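Local coordinates for spindle assembly checkpoint serine/threonine-protein kinase BUB1 (Saccharomyces cerevisiae, PDB 3ESL), which acts as a protein kinase of the mitotic spindle assembly checkpoint, delaying anaphase until chromosomes are bioriented, represented here by its all-helical, TPR-type N-terminal domain, at residues F102-N107 and T190-I195; K123-A128 and E180-R185; Q129-A134 and D161-M166. All coordinates share one frame; numbering follows the deposited sequence.

Contact 1: F102-N107 and T190-I195; sequences FKYMFN and TAPFFI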
loop_
_atom_site.group_PDB
_atom_site.type_symbol
_atom_site.label_atom_id
_atom_site.label_comp_id
_atom_site.label_asym_id
_atom_site.label_seq_id
_atom_site.Cartn_x
_atom_site.Cartn_y
_atom_site.Cartn_z
ATOM N N PHE A 102 -1.123 -2.865 6.378
ATOM C CA PHE A 102 -1.711 -4.000 5.665
ATOM C C PHE A 102 -2.967 -4.532 6.366
ATOM O O PHE A 102 -3.950 -4.886 5.713
ATOM C CB PHE A 102 -0.708 -5.138 5.500
ATOM C CG PHE A 102 0.283 -4.935 4.386
ATOM C CD1 PHE A 102 -0.111 -5.043 3.055
ATOM C CD2 PHE A 102 1.633 -4.717 4.678
ATOM C CE1 PHE A 102 0.829 -4.883 2.013
ATOM C CE2 PHE A 102 2.575 -4.551 3.666
ATOM C CZ PHE A 102 2.166 -4.638 2.319
ATOM N N LYS A 103 -2.921 -4.601 7.695
ATOM C CA LYS A 103 -4.063 -5.049 8.492
ATOM C C LYS A 103 -5.295 -4.140 8.361
ATOM O O LYS A 103 -6.438 -4.621 8.315
ATOM C CB LYS A 103 -3.652 -5.173 9.966
ATOM C CG LYS A 103 -2.734 -6.347 10.211
ATOM C CD LYS A 103 -2.120 -6.282 11.602
ATOM C CE LYS A 103 -3.206 -6.251 12.662
ATOM N NZ LYS A 103 -2.729 -6.782 13.980
ATOM N N TYR A 104 -5.051 -2.836 8.302
ATOM C CA TYR A 104 -6.106 -1.843 8.129
ATOM C C TYR A 104 -6.769 -1.992 6.757
ATOM O O TYR A 104 -7.997 -2.033 6.639
ATOM C CB TYR A 104 -5.494 -0.459 8.281
ATOM C CG TYR A 104 -6.424 0.708 8.063
ATOM C CD1 TYR A 104 -7.233 1.184 9.101
ATOM C CD2 TYR A 104 -6.461 1.370 6.836
ATOM C CE1 TYR A 104 -8.068 2.284 8.912
ATOM C CE2 TYR A 104 -7.291 2.470 6.636
ATOM C CZ TYR A 104 -8.090 2.919 7.683
ATOM O OH TYR A 104 -8.914 4.008 7.502
ATOM N N MET A 105 -5.940 -2.074 5.719
ATOM C CA MET A 105 -6.420 -2.406 4.379
ATOM C C MET A 105 -7.264 -3.699 4.369
ATOM O O MET A 105 -8.358 -3.728 3.807
ATOM C CB MET A 105 -5.224 -2.554 3.442
ATOM C CG MET A 105 -4.432 -1.255 3.250
ATOM S SD MET A 105 -2.801 -1.638 2.551
ATOM C CE MET A 105 -3.267 -2.099 0.892
ATOM N N PHE A 106 -6.753 -4.753 5.000
ATOM C CA PHE A 106 -7.451 -6.045 5.038
ATOM C C PHE A 106 -8.849 -5.875 5.658
ATOM O O PHE A 106 -9.850 -6.332 5.110
ATOM C CB PHE A 106 -6.631 -7.082 5.807
ATOM C CG PHE A 106 -7.194 -8.479 5.722
ATOM C CD1 PHE A 106 -6.916 -9.293 4.626
ATOM C CD2 PHE A 106 -8.005 -8.975 6.738
ATOM C CE1 PHE A 106 -7.443 -10.590 4.538
ATOM C CE2 PHE A 106 -8.537 -10.270 6.664
ATOM C CZ PHE A 106 -8.252 -11.076 5.558
ATOM N N ASN A 107 -8.896 -5.163 6.782
ATOM C CA ASN A 107 -10.152 -4.887 7.491
ATOM C C ASN A 107 -11.171 -4.118 6.646
ATOM O O ASN A 107 -12.377 -4.349 6.759
ATOM C CB ASN A 107 -9.867 -4.107 8.773
ATOM C CG ASN A 107 -11.123 -3.894 9.625
ATOM O OD1 ASN A 107 -11.603 -2.767 9.782
ATOM N ND2 ASN A 107 -11.656 -4.977 10.159
ATOM N N THR A 190 -6.159 -1.248 15.346
ATOM C CA THR A 190 -6.067 0.205 15.292
ATOM C C THR A 190 -5.601 0.638 13.891
ATOM O O THR A 190 -4.878 -0.111 13.234
ATOM C CB THR A 190 -5.067 0.711 16.390
ATOM O OG1 THR A 190 -5.116 2.133 16.490
ATOM C CG2 THR A 190 -3.618 0.264 16.117
ATOM N N ALA A 191 -6.043 1.808 13.418
ATOM C CA ALA A 191 -5.456 2.393 12.197
ATOM C C ALA A 191 -3.975 2.730 12.400
ATOM O O ALA A 191 -3.551 3.061 13.515
ATOM C CB ALA A 191 -6.218 3.623 11.759
ATOM N N PRO A 192 -3.170 2.657 11.315
ATOM C CA PRO A 192 -1.770 3.042 11.441
ATOM C C PRO A 192 -1.665 4.490 11.883
ATOM O O PRO A 192 -2.569 5.289 11.623
ATOM C CB PRO A 192 -1.209 2.877 10.014
ATOM C CG PRO A 192 -2.385 2.768 9.131
ATOM C CD PRO A 192 -3.501 2.204 9.953
ATOM N N PHE A 193 -0.569 4.824 12.548
ATOM C CA PHE A 193 -0.412 6.161 13.085
ATOM C C PHE A 193 -0.520 7.262 12.047
ATOM O O PHE A 193 -1.091 8.311 12.335
ATOM C CB PHE A 193 0.890 6.315 13.864
ATOM C CG PHE A 193 1.012 7.647 14.543
ATOM C CD1 PHE A 193 0.094 8.026 15.529
ATOM C CD2 PHE A 193 2.018 8.537 14.179
ATOM C CE1 PHE A 193 0.190 9.280 16.157
ATOM C CE2 PHE A 193 2.131 9.788 14.807
ATOM C CZ PHE A 193 1.215 10.161 15.792
ATOM N N PHE A 194 0.000 7.037 10.836
ATOM C CA PHE A 194 -0.005 8.123 9.851
ATOM C C PHE A 194 -1.426 8.543 9.489
ATOM O O PHE A 194 -1.680 9.711 9.190
ATOM C CB PHE A 194 0.842 7.803 8.597
ATOM C CG PHE A 194 0.174 6.881 7.599
ATOM C CD1 PHE A 194 0.354 5.501 7.677
ATOM C CD2 PHE A 194 -0.584 7.403 6.551
ATOM C CE1 PHE A 194 -0.243 4.647 6.736
ATOM C CE2 PHE A 194 -1.198 6.567 5.610
ATOM C CZ PHE A 194 -1.028 5.189 5.701
ATOM N N ILE A 195 -2.351 7.582 9.530
ATOM C CA ILE A 195 -3.743 7.861 9.243
ATOM C C ILE A 195 -4.368 8.642 10.406
ATOM O O ILE A 195 -5.034 9.677 10.196
ATOM C CB ILE A 195 -4.519 6.552 8.952
ATOM C CG1 ILE A 195 -4.057 5.978 7.601
ATOM C CG2 ILE A 195 -6.024 6.791 8.920
ATOM C CD1 ILE A 195 -4.739 4.702 7.198
#

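Contact 2: K123-A128 and E180-R185; sequences KLLENA and ERLKGR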
loop_
_atom_site.group_PDB
_atom_site.type_symbol
_atom_site.label_atom_id
_atom_site.label_comp_id
_atom_site.label_asym_id
_atom_site.label_seq_id
_atom_site.Cartn_x
_atom_site.Cartn_y
_atom_site.Cartn_z
ATOM N N LYS A 123 5.499 -10.864 1.672
ATOM C CA LYS A 123 6.902 -10.441 1.635
ATOM C C LYS A 123 7.282 -9.732 2.938
ATOM O O LYS A 123 8.354 -9.985 3.495
ATOM C CB LYS A 123 7.188 -9.551 0.424
ATOM C CG LYS A 123 8.657 -9.133 0.276
ATOM C CD LYS A 123 8.877 -8.184 -0.915
ATOM C CE LYS A 123 8.476 -6.737 -0.595
ATOM N NZ LYS A 123 9.410 -6.065 0.370
ATOM N N LEU A 124 6.400 -8.862 3.437
ATOM C CA LEU A 124 6.679 -8.177 4.707
ATOM C C LEU A 124 6.880 -9.195 5.838
ATOM O O LEU A 124 7.858 -9.105 6.599
ATOM C CB LEU A 124 5.554 -7.181 5.055
ATOM C CG LEU A 124 5.745 -6.413 6.368
ATOM C CD1 LEU A 124 6.731 -5.285 6.204
ATOM C CD2 LEU A 124 4.410 -5.886 6.885
ATOM N N LEU A 125 5.960 -10.153 5.946
ATOM C CA LEU A 125 6.018 -11.156 6.997
ATOM C C LEU A 125 7.244 -12.042 6.801
ATOM O O LEU A 125 7.907 -12.390 7.776
ATOM C CB LEU A 125 4.761 -12.013 7.018
ATOM C CG LEU A 125 3.448 -11.308 7.371
ATOM C CD1 LEU A 125 2.315 -12.319 7.455
ATOM C CD2 LEU A 125 3.595 -10.518 8.680
ATOM N N GLU A 126 7.536 -12.384 5.546
ATOM C CA GLU A 126 8.728 -13.199 5.239
ATOM C C GLU A 126 10.019 -12.537 5.730
ATOM O O GLU A 126 10.829 -13.175 6.437
ATOM C CB GLU A 126 8.805 -13.517 3.736
ATOM C CG GLU A 126 10.170 -14.094 3.317
ATOM C CD GLU A 126 10.270 -14.444 1.845
ATOM O OE1 GLU A 126 9.384 -14.052 1.042
ATOM O OE2 GLU A 126 11.254 -15.132 1.490
ATOM N N ASN A 127 10.210 -11.275 5.362
ATOM C CA ASN A 127 11.375 -10.497 5.785
ATOM C C ASN A 127 11.462 -10.356 7.305
ATOM O O ASN A 127 12.564 -10.315 7.867
ATOM C CB ASN A 127 11.400 -9.125 5.109
ATOM C CG ASN A 127 11.622 -9.212 3.602
ATOM O OD1 ASN A 127 12.203 -10.173 3.100
ATOM N ND2 ASN A 127 11.166 -8.199 2.880
ATOM N N ALA A 128 10.303 -10.308 7.960
ATOM C CA ALA A 128 10.240 -10.244 9.423
ATOM C C ALA A 128 10.383 -11.627 10.045
ATOM O O ALA A 128 10.266 -11.775 11.258
ATOM C CB ALA A 128 8.939 -9.605 9.885
ATOM N N GLU A 180 -3.406 -20.377 12.607
ATOM C CA GLU A 180 -3.947 -19.719 13.795
ATOM C C GLU A 180 -3.093 -18.537 14.245
ATOM O O GLU A 180 -3.620 -17.555 14.773
ATOM C CB GLU A 180 -4.136 -20.722 14.936
ATOM C CG GLU A 180 -5.486 -21.436 14.899
ATOM C CD GLU A 180 -6.653 -20.538 15.311
ATOM O OE1 GLU A 180 -6.428 -19.545 16.043
ATOM O OE2 GLU A 180 -7.803 -20.830 14.908
ATOM N N ARG A 181 -1.783 -18.641 14.031
ATOM C CA ARG A 181 -0.855 -17.543 14.294
ATOM C C ARG A 181 -1.130 -16.373 13.344
ATOM O O ARG A 181 -1.186 -15.221 13.782
ATOM C CB ARG A 181 0.599 -18.005 14.162
ATOM C CG ARG A 181 1.168 -18.715 15.398
ATOM C CD ARG A 181 2.665 -18.929 15.249
ATOM N NE ARG A 181 2.969 -19.932 14.230
ATOM C CZ ARG A 181 4.084 -19.963 13.505
ATOM N NH1 ARG A 181 5.018 -19.035 13.665
ATOM N NH2 ARG A 181 4.261 -20.920 12.607
ATOM N N LEU A 182 -1.322 -16.678 12.058
ATOM C CA LEU A 182 -1.693 -15.651 11.071
ATOM C C LEU A 182 -3.031 -15.001 11.412
ATOM O O LEU A 182 -3.144 -13.772 11.399
ATOM C CB LEU A 182 -1.721 -16.201 9.639
ATOM C CG LEU A 182 -2.083 -15.145 8.571
ATOM C CD1 LEU A 182 -1.022 -14.047 8.479
ATOM C CD2 LEU A 182 -2.337 -15.768 7.210
ATOM N N LYS A 183 -4.036 -15.824 11.713
ATOM C CA LYS A 183 -5.345 -15.324 12.127
ATOM C C LYS A 183 -5.209 -14.308 13.265
ATOM O O LYS A 183 -5.808 -13.231 13.217
ATOM C CB LYS A 183 -6.254 -16.475 12.558
ATOM C CG LYS A 183 -7.689 -16.049 12.863
ATOM C CD LYS A 183 -8.506 -17.183 13.476
ATOM C CE LYS A 183 -8.813 -18.283 12.465
ATOM N NZ LYS A 183 -9.735 -19.309 13.042
ATOM N N GLY A 184 -4.417 -14.665 14.277
ATOM C CA GLY A 184 -4.114 -13.772 15.396
ATOM C C GLY A 184 -3.461 -12.472 14.952
ATOM O O GLY A 184 -3.822 -11.393 15.431
ATOM N N ARG A 185 -2.507 -12.579 14.026
ATOM C CA ARG A 185 -1.833 -11.411 13.451
ATOM C C ARG A 185 -2.781 -10.518 12.648
ATOM O O ARG A 185 -2.549 -9.308 12.545
ATOM C CB ARG A 185 -0.673 -11.830 12.540
ATOM C CG ARG A 185 0.458 -12.568 13.235
ATOM C CD ARG A 185 1.795 -12.281 12.567
ATOM N NE ARG A 185 2.283 -10.938 12.884
ATOM C CZ ARG A 185 2.790 -10.571 14.059
ATOM N NH1 ARG A 185 2.890 -11.449 15.056
ATOM N NH2 ARG A 185 3.206 -9.323 14.238
#

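Contact 3: Q129-A134 and D161-M166; sequences QFFLEA and DRLREM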
loop_
_atom_site.group_PDB
_atom_site.type_symbol
_atom_site.label_atom_id
_atom_site.label_comp_id
_atom_site.label_asym_id
_atom_site.label_seq_id
_atom_site.Cartn_x
_atom_site.Cartn_y
_atom_site.Cartn_z
ATOM N N GLN A 129 10.611 -12.637 9.205
ATOM C CA GLN A 129 10.805 -14.018 9.651
ATOM C C GLN A 129 9.565 -14.673 10.274
ATOM O O GLN A 129 9.672 -15.595 11.084
ATOM C CB GLN A 129 12.045 -14.143 10.570
ATOM C CG GLN A 129 13.262 -13.394 10.076
ATOM C CD GLN A 129 13.649 -12.270 11.001
ATOM O OE1 GLN A 129 13.947 -12.503 12.174
ATOM N NE2 GLN A 129 13.690 -11.052 10.479
ATOM N N PHE A 130 8.376 -14.190 9.902
ATOM C CA PHE A 130 7.155 -14.915 10.191
ATOM C C PHE A 130 6.944 -15.855 9.011
ATOM O O PHE A 130 6.027 -15.678 8.203
ATOM C CB PHE A 130 5.949 -13.971 10.377
ATOM C CG PHE A 130 5.998 -13.150 11.644
ATOM C CD1 PHE A 130 5.725 -13.733 12.886
ATOM C CD2 PHE A 130 6.316 -11.797 11.597
ATOM C CE1 PHE A 130 5.765 -12.963 14.062
ATOM C CE2 PHE A 130 6.357 -11.024 12.756
ATOM C CZ PHE A 130 6.082 -11.604 13.987
ATOM N N PHE A 131 7.812 -16.858 8.906
ATOM C CA PHE A 131 7.926 -17.638 7.676
ATOM C C PHE A 131 6.657 -18.395 7.296
ATOM O O PHE A 131 6.195 -18.317 6.149
ATOM C CB PHE A 131 9.154 -18.570 7.734
ATOM C CG PHE A 131 10.470 -17.832 7.715
ATOM C CD1 PHE A 131 10.863 -17.109 6.596
ATOM C CD2 PHE A 131 11.318 -17.871 8.824
ATOM C CE1 PHE A 131 12.070 -16.417 6.577
ATOM C CE2 PHE A 131 12.532 -17.193 8.814
ATOM C CZ PHE A 131 12.911 -16.461 7.693
ATOM N N LEU A 132 6.074 -19.107 8.251
ATOM C CA LEU A 132 4.917 -19.938 7.939
ATOM C C LEU A 132 3.615 -19.129 7.844
ATOM O O LEU A 132 2.710 -19.484 7.088
ATOM C CB LEU A 132 4.812 -21.136 8.897
ATOM C CG LEU A 132 6.052 -22.056 8.881
ATOM C CD1 LEU A 132 5.978 -23.129 9.958
ATOM C CD2 LEU A 132 6.314 -22.673 7.502
ATOM N N GLU A 133 3.550 -18.020 8.579
ATOM C CA GLU A 133 2.433 -17.080 8.432
ATOM C C GLU A 133 2.423 -16.484 7.024
ATOM O O GLU A 133 1.349 -16.318 6.424
ATOM C CB GLU A 133 2.507 -15.964 9.476
ATOM C CG GLU A 133 2.258 -16.436 10.911
ATOM C CD GLU A 133 3.535 -16.813 11.661
ATOM O OE1 GLU A 133 4.560 -17.153 11.028
ATOM O OE2 GLU A 133 3.508 -16.767 12.911
ATOM N N ALA A 134 3.612 -16.167 6.508
ATOM C CA ALA A 134 3.753 -15.620 5.154
ATOM C C ALA A 134 3.238 -16.590 4.091
ATOM O O ALA A 134 2.622 -16.171 3.107
ATOM C CB ALA A 134 5.193 -15.225 4.875
ATOM N N ASP A 161 10.460 -22.632 -2.435
ATOM C CA ASP A 161 11.864 -22.848 -2.793
ATOM C C ASP A 161 12.804 -22.114 -1.841
ATOM O O ASP A 161 13.877 -22.623 -1.505
ATOM C CB ASP A 161 12.143 -22.382 -4.222
ATOM C CG ASP A 161 11.471 -23.244 -5.267
ATOM O OD1 ASP A 161 11.157 -24.422 -4.974
ATOM O OD2 ASP A 161 11.260 -22.735 -6.391
ATOM N N ARG A 162 12.407 -20.912 -1.425
ATOM C CA ARG A 162 13.195 -20.147 -0.458
ATOM C C ARG A 162 13.133 -20.792 0.919
ATOM O O ARG A 162 14.131 -20.803 1.646
ATOM C CB ARG A 162 12.750 -18.681 -0.408
ATOM C CG ARG A 162 12.986 -17.930 -1.718
ATOM C CD ARG A 162 12.919 -16.410 -1.548
ATOM N NE ARG A 162 11.586 -15.928 -1.166
ATOM C CZ ARG A 162 10.575 -15.746 -2.012
ATOM N NH1 ARG A 162 10.714 -16.019 -3.306
ATOM N NH2 ARG A 162 9.411 -15.291 -1.561
ATOM N N LEU A 163 11.965 -21.343 1.261
ATOM C CA LEU A 163 11.756 -22.037 2.531
ATOM C C LEU A 163 12.657 -23.262 2.653
ATOM O O LEU A 163 13.260 -23.497 3.707
ATOM C CB LEU A 163 10.284 -22.439 2.690
ATOM C CG LEU A 163 9.391 -21.726 3.725
ATOM C CD1 LEU A 163 9.844 -20.307 4.088
ATOM C CD2 LEU A 163 7.928 -21.740 3.299
ATOM N N ARG A 164 12.755 -24.026 1.565
ATOM C CA ARG A 164 13.623 -25.210 1.516
ATOM C C ARG A 164 15.106 -24.870 1.669
ATOM O O ARG A 164 15.850 -25.626 2.297
ATOM C CB ARG A 164 13.383 -26.007 0.235
ATOM C CG ARG A 164 12.155 -26.900 0.304
ATOM C CD ARG A 164 12.122 -27.893 -0.853
ATOM N NE ARG A 164 11.575 -27.295 -2.069
ATOM C CZ ARG A 164 10.282 -27.289 -2.386
ATOM N NH1 ARG A 164 9.385 -27.849 -1.579
ATOM N NH2 ARG A 164 9.882 -26.717 -3.515
ATOM N N GLU A 165 15.517 -23.732 1.104
ATOM C CA GLU A 165 16.885 -23.211 1.240
ATOM C C GLU A 165 17.251 -22.798 2.674
ATOM O O GLU A 165 18.436 -22.632 2.991
ATOM C CB GLU A 165 17.120 -22.041 0.272
ATOM C CG GLU A 165 17.207 -22.467 -1.194
ATOM C CD GLU A 165 17.349 -21.296 -2.149
ATOM O OE1 GLU A 165 16.431 -20.443 -2.199
ATOM O OE2 GLU A 165 18.376 -21.233 -2.861
ATOM N N MET A 166 16.236 -22.627 3.521
ATOM C CA MET A 166 16.432 -22.327 4.944
ATOM C C MET A 166 16.047 -23.512 5.854
ATOM O O MET A 166 16.015 -23.371 7.082
ATOM C CB MET A 166 15.634 -21.079 5.365
ATOM C CG MET A 166 15.844 -19.827 4.522
ATOM S SD MET A 166 14.874 -18.426 5.148
ATOM C CE MET A 166 14.700 -17.438 3.664
#

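Contact 1: F102-N107 and T190-I195
The backbones of Y104, on helix 95-108, and A191, in the loop that leads into helix 193-200, approach to 5.9 Å between their CA atoms, and P192 next to A191 is the N-cap residue of that second helix. Y104 carries the whole of the 102-107 side of the contact. Its CG stands anti to the backbone N (chi1 177°), which swings the ring out from the helix to meet three residues of the other segment. Over one face lies the end of I195: CD1 sits 3.9 Å from the centroid of the Y104 ring, 29° off the ring normal, a CH-pi contact whose shortest approach is 3.4 Å from I195 CD1 to Y104 CE2. A191 and P192 meet the ring obliquely, with A191 CB 3.6 Å from Y104 CE1. The proline comes in at the root of the side chain, P192 CD lying 3.7 Å from Y104 CB. With an alanine at Y104, I195 CD1 would probably lose the ring face it rests on and a gap would open beside A191. A hydrogen bond from F193 N, in the first turn of helix 193-200, to E97 OE1 of helix 95-108 also spans the junction. This buried packing thus fastens the C-terminal helix back onto helix 95-108 of the all-helical, TPR-like domain, with W83 of helix 77-90 also touching Y104 and F194 stacking on Y86.

Contact 2: K123-A128 and E180-R185
L125 and L182 meet where the late helix 177-186 packs against helix 115-127 of the all-helical, TPR-like N-terminal domain of BUB1. The backbones stay well apart, 9.8 Å between the CA atoms of L125 and L182, and long side chains bridge the distance. The apolar part is a meeting of methyl groups, L125 CD1 to L182 CD1 at 3.9 Å, with the two side chains roughly perpendicular. L182 reaches this point because its CG is anti to the backbone N (chi1 -179°), bringing the branch nearer to L125 than the direction of its first bond suggests. Helix 131-143 adds to the same buried cluster, since L125 also touches A134 and L137 while L182 touches V136. R185 contributes its guanidinium end: L125 CD2 lies obliquely to the group, 4.4 Å from R185 NE, a loose packing contact of a methyl beside the guanidinium. The charge itself is met elsewhere, by a salt bridge from R185 NE to E99 OE2 and a cation-pi contact with F130, so the group has both an acidic and an aromatic partner. Within the 180-185 segment, K183 and E180 form a salt bridge about one helical turn apart, in which K183 NZ approaches E180 OE2 from above the carboxylate plane, 43° out of it, at 3.1 Å.

Contact 3: Q129-A134 and D161-M166
F131 and M166 form a Met-aromatic contact between consecutive helices of the TPR-like array, joining the start of helix 131-143 to the end of helix 149-165. M166 SD lies 4.3 Å from the centroid of the F131 ring and 37° off its normal, an oblique approach in which the sulfur comes closest to F131 CE1, at 3.7 Å. The extended chain of M166 beyond CG (chi2 -179°) carries the sulfur to the ring. Deeper in, the side chains of L163 and F131 point past one another in opposing senses, and L163 CD1 lies 4.1 Å from F131 CB. I168, in the loop that follows, touches both F131 and L163 and extends this apolar patch. Before F131 the chain makes a sharp change of direction: Q129 ends helix 115-127 in a Schellman motif with positive phi, and F130 is both the centre of an inverse gamma turn and the N-cap of the next helix. That turn brings Q129 CA over one face of the F131 ring, 3.7 Å above its plane and displaced from the ring centre.

In the fold
The three contacts are nested in the chain: contact 3 lies inside the loop closed by contact 2, which lies inside that closed by contact 1. Centres of contacts 1 and 2 are about 15 Å apart, those of 2 and 3 about 11 Å, and those of 1 and 3 about 25 Å. Contacts 1 and 2 are tied by K103 NZ to R185 O and by F102 against L124; contacts 2 and 3 by the E126-R162 salt bridge. Helices 95-108, 115-127, 131-143 and 149-165 follow one another, while helices 177-186 and 193-200 return along them, so the C-terminal part is packed back onto the TPR-like array.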